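Local coordinates for protein glutathione-specific gamma-glutamylcyclotransferase (PDB 5HWK) that cleaves glutathione, and no other gamma-glutamyl peptide, into 5-oxo-L-proline and the dipeptide Cys-Gly, allowing the cell to use glutathione through later cleavage of that dipeptide, at residues Trp9-Gly14 / Val124-Glu129; Gln68-Lys73 / Val171-Val176. One frame throughout, in Å; residues are numbered along the deposited sequence.

Contact 1 (Trp9-Gly14 / Val124-Glu129). With BEZ (benzoic acid), chain C.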
loop_
_atom_site.group_PDB
_atom_site.type_symbol
_atom_site.label_atom_id
_atom_site.label_comp_id
_atom_site.label_asym_id
_atom_site.label_seq_id
_atom_site.Cartn_x
_atom_site.Cartn_y
_atom_site.Cartn_z
ATOM N N TRP A 9 8.967 -5.736 11.546
ATOM C CA TRP A 9 7.742 -5.003 11.295
ATOM C C TRP A 9 7.512 -5.055 9.801
ATOM O O TRP A 9 8.426 -4.818 9.033
ATOM C CB TRP A 9 7.909 -3.550 11.728
ATOM C CG TRP A 9 7.955 -3.463 13.270
ATOM C CD1 TRP A 9 9.071 -3.460 14.078
ATOM C CD2 TRP A 9 6.825 -3.375 14.163
ATOM N NE1 TRP A 9 8.690 -3.373 15.382
ATOM C CE2 TRP A 9 7.328 -3.305 15.472
ATOM C CE3 TRP A 9 5.443 -3.335 13.967
ATOM C CZ2 TRP A 9 6.501 -3.215 16.576
ATOM C CZ3 TRP A 9 4.625 -3.226 15.065
ATOM C CH2 TRP A 9 5.160 -3.160 16.356
ATOM N N VAL A 10 6.291 -5.409 9.425
ATOM C CA VAL A 10 5.920 -5.549 8.015
ATOM C C VAL A 10 4.798 -4.566 7.727
ATOM O O VAL A 10 3.760 -4.610 8.387
ATOM C CB VAL A 10 5.437 -6.983 7.734
ATOM C CG1 VAL A 10 4.956 -7.133 6.259
ATOM C CG2 VAL A 10 6.515 -7.985 8.040
ATOM N N LEU A 11 4.962 -3.739 6.685
ATOM C CA LEU A 11 3.906 -2.826 6.276
ATOM C C LEU A 11 2.882 -3.580 5.456
ATOM O O LEU A 11 3.238 -4.440 4.650
ATOM C CB LEU A 11 4.486 -1.762 5.350
ATOM C CG LEU A 11 5.421 -0.719 5.923
ATOM C CD1 LEU A 11 5.838 0.248 4.793
ATOM C CD2 LEU A 11 4.702 -0.033 7.035
ATOM N N GLY A 12 1.615 -3.289 5.714
ATOM C CA GLY A 12 0.565 -3.743 4.809
ATOM C C GLY A 12 -0.185 -2.566 4.220
ATOM O O GLY A 12 -0.646 -1.686 4.955
ATOM N N TYR A 13 -0.327 -2.534 2.883
ATOM C CA TYR A 13 -1.034 -1.457 2.204
ATOM C C TYR A 13 -2.088 -2.001 1.253
ATOM O O TYR A 13 -2.830 -1.216 0.658
ATOM C CB TYR A 13 -0.068 -0.506 1.458
ATOM C CG TYR A 13 0.699 -1.210 0.402
ATOM C CD1 TYR A 13 0.201 -1.306 -0.885
ATOM C CD2 TYR A 13 1.934 -1.759 0.661
ATOM C CE1 TYR A 13 0.865 -1.959 -1.850
ATOM C CE2 TYR A 13 2.647 -2.397 -0.337
ATOM C CZ TYR A 13 2.106 -2.490 -1.613
ATOM O OH TYR A 13 2.810 -3.121 -2.609
ATOM N N GLY A 14 -2.158 -3.317 1.082
ATOM C CA GLY A 14 -3.103 -3.966 0.172
ATOM C C GLY A 14 -3.760 -5.104 0.910
ATOM O O GLY A 14 -4.320 -4.871 1.992
ATOM N N VAL A 124 12.896 -0.760 4.582
ATOM C CA VAL A 124 12.877 0.688 4.526
ATOM C C VAL A 124 12.609 1.244 5.909
ATOM O O VAL A 124 11.912 0.635 6.708
ATOM C CB VAL A 124 11.899 1.236 3.474
ATOM C CG1 VAL A 124 10.451 0.883 3.830
ATOM C CG2 VAL A 124 12.121 2.727 3.281
ATOM N N GLU A 125 13.195 2.394 6.196
ATOM C CA GLU A 125 12.896 3.132 7.422
ATOM C C GLU A 125 11.757 4.095 7.121
ATOM O O GLU A 125 11.872 4.910 6.200
ATOM C CB GLU A 125 14.124 3.929 7.877
ATOM C CG GLU A 125 15.161 3.090 8.610
ATOM C CD GLU A 125 16.426 3.874 8.979
ATOM O OE1 GLU A 125 16.671 4.936 8.395
ATOM O OE2 GLU A 125 17.187 3.428 9.855
ATOM N N VAL A 126 10.647 3.996 7.855
ATOM C CA VAL A 126 9.460 4.768 7.523
ATOM C C VAL A 126 8.946 5.587 8.700
ATOM O O VAL A 126 8.958 5.140 9.853
ATOM C CB VAL A 126 8.350 3.875 6.929
ATOM C CG1 VAL A 126 7.858 2.877 7.922
ATOM C CG2 VAL A 126 7.233 4.722 6.413
ATOM N N HIS A 127 8.519 6.810 8.400
ATOM C CA HIS A 127 7.812 7.661 9.349
ATOM C C HIS A 127 6.328 7.287 9.364
ATOM O O HIS A 127 5.626 7.433 8.349
ATOM C CB HIS A 127 7.982 9.128 8.971
ATOM C CG HIS A 127 7.228 10.064 9.859
ATOM N ND1 HIS A 127 6.662 11.234 9.402
ATOM C CD2 HIS A 127 6.940 9.996 11.181
ATOM C CE1 HIS A 127 6.058 11.848 10.404
ATOM N NE2 HIS A 127 6.215 11.120 11.497
ATOM N N LEU A 128 5.843 6.861 10.532
ATOM C CA LEU A 128 4.478 6.401 10.734
ATOM C C LEU A 128 3.781 7.277 11.761
ATOM O O LEU A 128 4.406 7.761 12.713
ATOM C CB LEU A 128 4.461 4.981 11.255
ATOM C CG LEU A 128 5.098 3.943 10.340
ATOM C CD1 LEU A 128 5.025 2.578 10.970
ATOM C CD2 LEU A 128 4.424 3.937 8.966
ATOM N N GLU A 129 2.476 7.441 11.597
ATOM C CA GLU A 129 1.619 7.983 12.636
ATOM C C GLU A 129 0.443 7.034 12.804
ATOM O O GLU A 129 0.115 6.257 11.903
ATOM C CB GLU A 129 1.037 9.355 12.271
ATOM C CG GLU A 129 2.019 10.466 11.968
ATOM C CD GLU A 129 1.339 11.615 11.240
ATOM O OE1 GLU A 129 1.225 11.561 9.989
ATOM O OE2 GLU A 129 0.889 12.558 11.923
HETATM C C BEZ C . 0.393 -5.526 1.085
HETATM O O1 BEZ C . -0.687 -5.587 1.605
HETATM O O2 BEZ C . 1.173 -4.674 1.526
HETATM C C1 BEZ C . 0.739 -6.376 -0.097
HETATM C C2 BEZ C . 1.897 -6.075 -0.787
HETATM C C3 BEZ C . 2.229 -6.798 -1.939
HETATM C C4 BEZ C . 1.452 -7.871 -2.342
HETATM C C5 BEZ C . 0.318 -8.187 -1.609
HETATM C C6 BEZ C . -0.069 -7.454 -0.492
#

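Contact 2 (Gln68-Lys73 / Val171-Val176)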
loop_
_atom_site.group_PDB
_atom_site.type_symbol
_atom_site.label_atom_id
_atom_site.label_comp_id
_atom_site.label_asym_id
_atom_site.label_seq_id
_atom_site.Cartn_x
_atom_site.Cartn_y
_atom_site.Cartn_z
ATOM N N GLN A 68 9.489 11.519 -12.377
ATOM C CA GLN A 68 8.690 11.453 -13.603
ATOM C C GLN A 68 7.544 12.439 -13.505
ATOM O O GLN A 68 6.722 12.332 -12.599
ATOM C CB GLN A 68 8.121 10.053 -13.812
ATOM C CG GLN A 68 9.160 8.986 -13.708
ATOM C CD GLN A 68 8.849 7.803 -14.576
ATOM O OE1 GLN A 68 7.903 7.826 -15.372
ATOM N NE2 GLN A 68 9.650 6.754 -14.442
ATOM N N THR A 69 7.477 13.381 -14.445
ATOM C CA THR A 69 6.433 14.397 -14.403
ATOM C C THR A 69 5.045 13.789 -14.296
ATOM O O THR A 69 4.205 14.289 -13.541
ATOM C CB THR A 69 6.517 15.286 -15.640
ATOM O OG1 THR A 69 7.801 15.922 -15.670
ATOM C CG2 THR A 69 5.444 16.366 -15.579
ATOM N N ALA A 70 4.786 12.701 -15.030
ATOM C CA ALA A 70 3.448 12.109 -14.995
ATOM C C ALA A 70 3.112 11.568 -13.610
ATOM O O ALA A 70 1.954 11.651 -13.169
ATOM C CB ALA A 70 3.322 10.975 -16.008
ATOM N N PHE A 71 4.091 10.958 -12.924
ATOM C CA PHE A 71 3.814 10.490 -11.566
ATOM C C PHE A 71 3.530 11.670 -10.645
ATOM O O PHE A 71 2.589 11.629 -9.834
ATOM C CB PHE A 71 4.978 9.687 -10.970
ATOM C CG PHE A 71 5.226 8.339 -11.583
ATOM C CD1 PHE A 71 4.470 7.856 -12.627
ATOM C CD2 PHE A 71 6.243 7.547 -11.090
ATOM C CE1 PHE A 71 4.738 6.617 -13.173
ATOM C CE2 PHE A 71 6.503 6.290 -11.637
ATOM C CZ PHE A 71 5.740 5.829 -12.668
ATOM N N LEU A 72 4.343 12.736 -10.746
ATOM C CA LEU A 72 4.193 13.874 -9.843
ATOM C C LEU A 72 2.850 14.573 -10.060
ATOM O O LEU A 72 2.150 14.921 -9.097
ATOM C CB LEU A 72 5.375 14.826 -10.028
ATOM C CG LEU A 72 5.473 15.996 -9.052
ATOM C CD1 LEU A 72 5.401 15.567 -7.595
ATOM C CD2 LEU A 72 6.768 16.796 -9.286
ATOM N N LYS A 73 2.457 14.781 -11.318
ATOM C CA LYS A 73 1.158 15.393 -11.550
ATOM C C LYS A 73 0.024 14.524 -11.027
ATOM O O LYS A 73 -0.958 15.037 -10.477
ATOM C CB LYS A 73 0.974 15.680 -13.023
ATOM C CG LYS A 73 1.709 16.956 -13.364
ATOM C CD LYS A 73 1.655 17.267 -14.841
ATOM C CE LYS A 73 2.450 18.542 -15.140
ATOM N NZ LYS A 73 1.777 19.782 -14.655
ATOM N N VAL A 171 2.190 -1.218 -14.568
ATOM C CA VAL A 171 1.431 -0.658 -15.687
ATOM C C VAL A 171 1.276 0.849 -15.565
ATOM O O VAL A 171 0.579 1.455 -16.376
ATOM C CB VAL A 171 0.054 -1.334 -15.873
ATOM C CG1 VAL A 171 0.194 -2.743 -16.310
ATOM C CG2 VAL A 171 -0.675 -1.392 -14.605
ATOM N N GLY A 172 1.880 1.470 -14.549
ATOM C CA GLY A 172 1.683 2.896 -14.346
ATOM C C GLY A 172 2.567 3.671 -15.306
ATOM O O GLY A 172 3.478 3.117 -15.957
ATOM N N PRO A 173 2.320 4.997 -15.429
ATOM C CA PRO A 173 1.176 5.692 -14.853
ATOM C C PRO A 173 -0.070 5.362 -15.677
ATOM O O PRO A 173 -0.004 5.048 -16.870
ATOM C CB PRO A 173 1.554 7.162 -15.005
ATOM C CG PRO A 173 2.369 7.189 -16.252
ATOM C CD PRO A 173 3.133 5.888 -16.288
ATOM N N GLU A 174 -1.196 5.380 -15.017
ATOM C CA GLU A 174 -2.464 5.159 -15.662
ATOM C C GLU A 174 -3.456 6.098 -15.007
ATOM O O GLU A 174 -3.370 6.320 -13.796
ATOM C CB GLU A 174 -2.837 3.708 -15.381
ATOM C CG GLU A 174 -3.767 3.086 -16.347
ATOM C CD GLU A 174 -3.896 1.569 -16.210
ATOM O OE1 GLU A 174 -4.325 1.127 -15.141
ATOM O OE2 GLU A 174 -3.611 0.841 -17.175
ATOM N N THR A 175 -4.374 6.668 -15.791
ATOM C CA THR A 175 -5.407 7.518 -15.213
ATOM C C THR A 175 -6.453 6.668 -14.492
ATOM O O THR A 175 -6.586 5.455 -14.720
ATOM C CB THR A 175 -6.131 8.318 -16.291
ATOM O OG1 THR A 175 -6.895 7.400 -17.071
ATOM C CG2 THR A 175 -5.145 9.078 -17.202
ATOM N N VAL A 176 -7.195 7.305 -13.583
ATOM C CA VAL A 176 -8.275 6.595 -12.893
ATOM C C VAL A 176 -9.264 5.999 -13.893
ATOM O O VAL A 176 -9.725 4.855 -13.725
ATOM C CB VAL A 176 -8.961 7.537 -11.895
ATOM C CG1 VAL A 176 -10.354 7.090 -11.590
ATOM C CG2 VAL A 176 -8.136 7.592 -10.624
#

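Contact 1 (Trp9-Gly14 / Val124-Glu129)
Leu11 reaches across the interior of the antiparallel beta barrel of the gamma-glutamylcyclotransferase fold to meet Val126 and Leu128. The backbones stay well apart, with 9.5 Å between Leu11 CA and Val126 CA, and no hydrogen bond joins them; strand 8-12 is instead hydrogen-bonded to strand 91-99 on one flank and to Ser159 on the other, with Val96, Thr158 and Ile32 filling in around the three side chains. One methyl does the touching. Leu11 CD2 lies 4.4 Å from Val126 CG1 and equally 4.4 Å from Leu128 CD2, a loose apolar contact between branch ends. Val126 and Leu128 are alternate residues of strand 119-129, and both direct their side chains inward.

Just beyond Leu11 the strand ends in the glycine-rich turn that probably binds the substrate, as in relatives, and here holds benzoic acid. Tyr13 N gives a nearly straight hydrogen bond to BEZ O2, 2.9 Å and 167° at the hydrogen, with a weak second one to BEZ O1. The Tyr13 ring is folded back beside its own backbone, CG lying between N and the carbonyl carbon (chi1 61°), which brings one face under the ligand. Oxygen O2 sits over the rim of that face, 3.1 Å from Tyr13 CD2, while the ring's far end is fixed by the hydrogen bond between Tyr13 OH and Tyr161 O. Replacing Tyr13 with an alanine would probably open a gap beneath the carboxyl group and leave Tyr161 O without this partner. Leu16 N is also hydrogen-bonded to the ligand, and the neighbouring backbone completes the grip: Gly14 N donates to BEZ O1 at 2.8 Å.

Contact 2 (Gln68-Lys73 / Val171-Val176)
Pro173 packs its ring against the edge of Phe71 and the methyl of Ala70. The closest approach is Phe71 CE1 to Pro173 CD at 3.6 Å, with Pro173 CB in the plane of the aromatic ring, 3.8 Å from Phe71 CD1. The two side chains cross at about a right angle, and the phenyl presents a rim rather than a face. Pro173 CG also meets Ala70 CB at 3.9 Å, on the more exposed side of the contact. Gly172 follows the same edge, its carbonyl carbon 4.2 Å from Phe71 CE1.

Phe71 owes this pose to its torsions: CG stands anti to the carbonyl carbon, beside the backbone N (chi1 -70°), and a chi2 of 1° sets the ring plane through CA, with CD1 on the CA side, carrying CE1 to the loop. Gln68 OE1 lies over the rim of one ring face, 4.0 Å above its plane. Farther out, Trp40 meets the phenyl with the ring planes inclined, and Ile165 and Phe170 add to the apolar surroundings. The peptide bond before Pro173 is cis, and the chain turns sharply at Pro173 itself. The loop is tied to Trp40 through the backbone of Val171, and next to the proline Glu174 forms a salt bridge with Arg55 and a hydrogen bond with Thr179.

The contact thus joins the start of helix 69-78, where Gln68 is the N-cap, to the loop leading into helix 176-185. There Thr175 is the N-cap: its side chain caps a backbone N of the helix while Glu178 OE1 accepts from Thr175 N, in the manner of a capping box.

Overall arrangement
The segments alternate along the chain, in the order 9-14, 68-73, 124-129, 171-176, so contacts 1 and 2 interleave rather than nest. Their centres are 23 Å apart, with nearest atoms about 12 Å apart, on opposite sides of the chain's centre. Contact 1 lies inside the barrel, beside the ligand pocket; contact 2 is peripheral and joins a helix to a loop away from that pocket. The small sheet of strands 35-40, 54-61 and 42-43 borders both: Tyr13 packs on strand 54-61, whereas Trp40 and Arg55 serve contact 2. One ChaC-like family unit therefore combines a buried barrel core with a partly exposed outer layer.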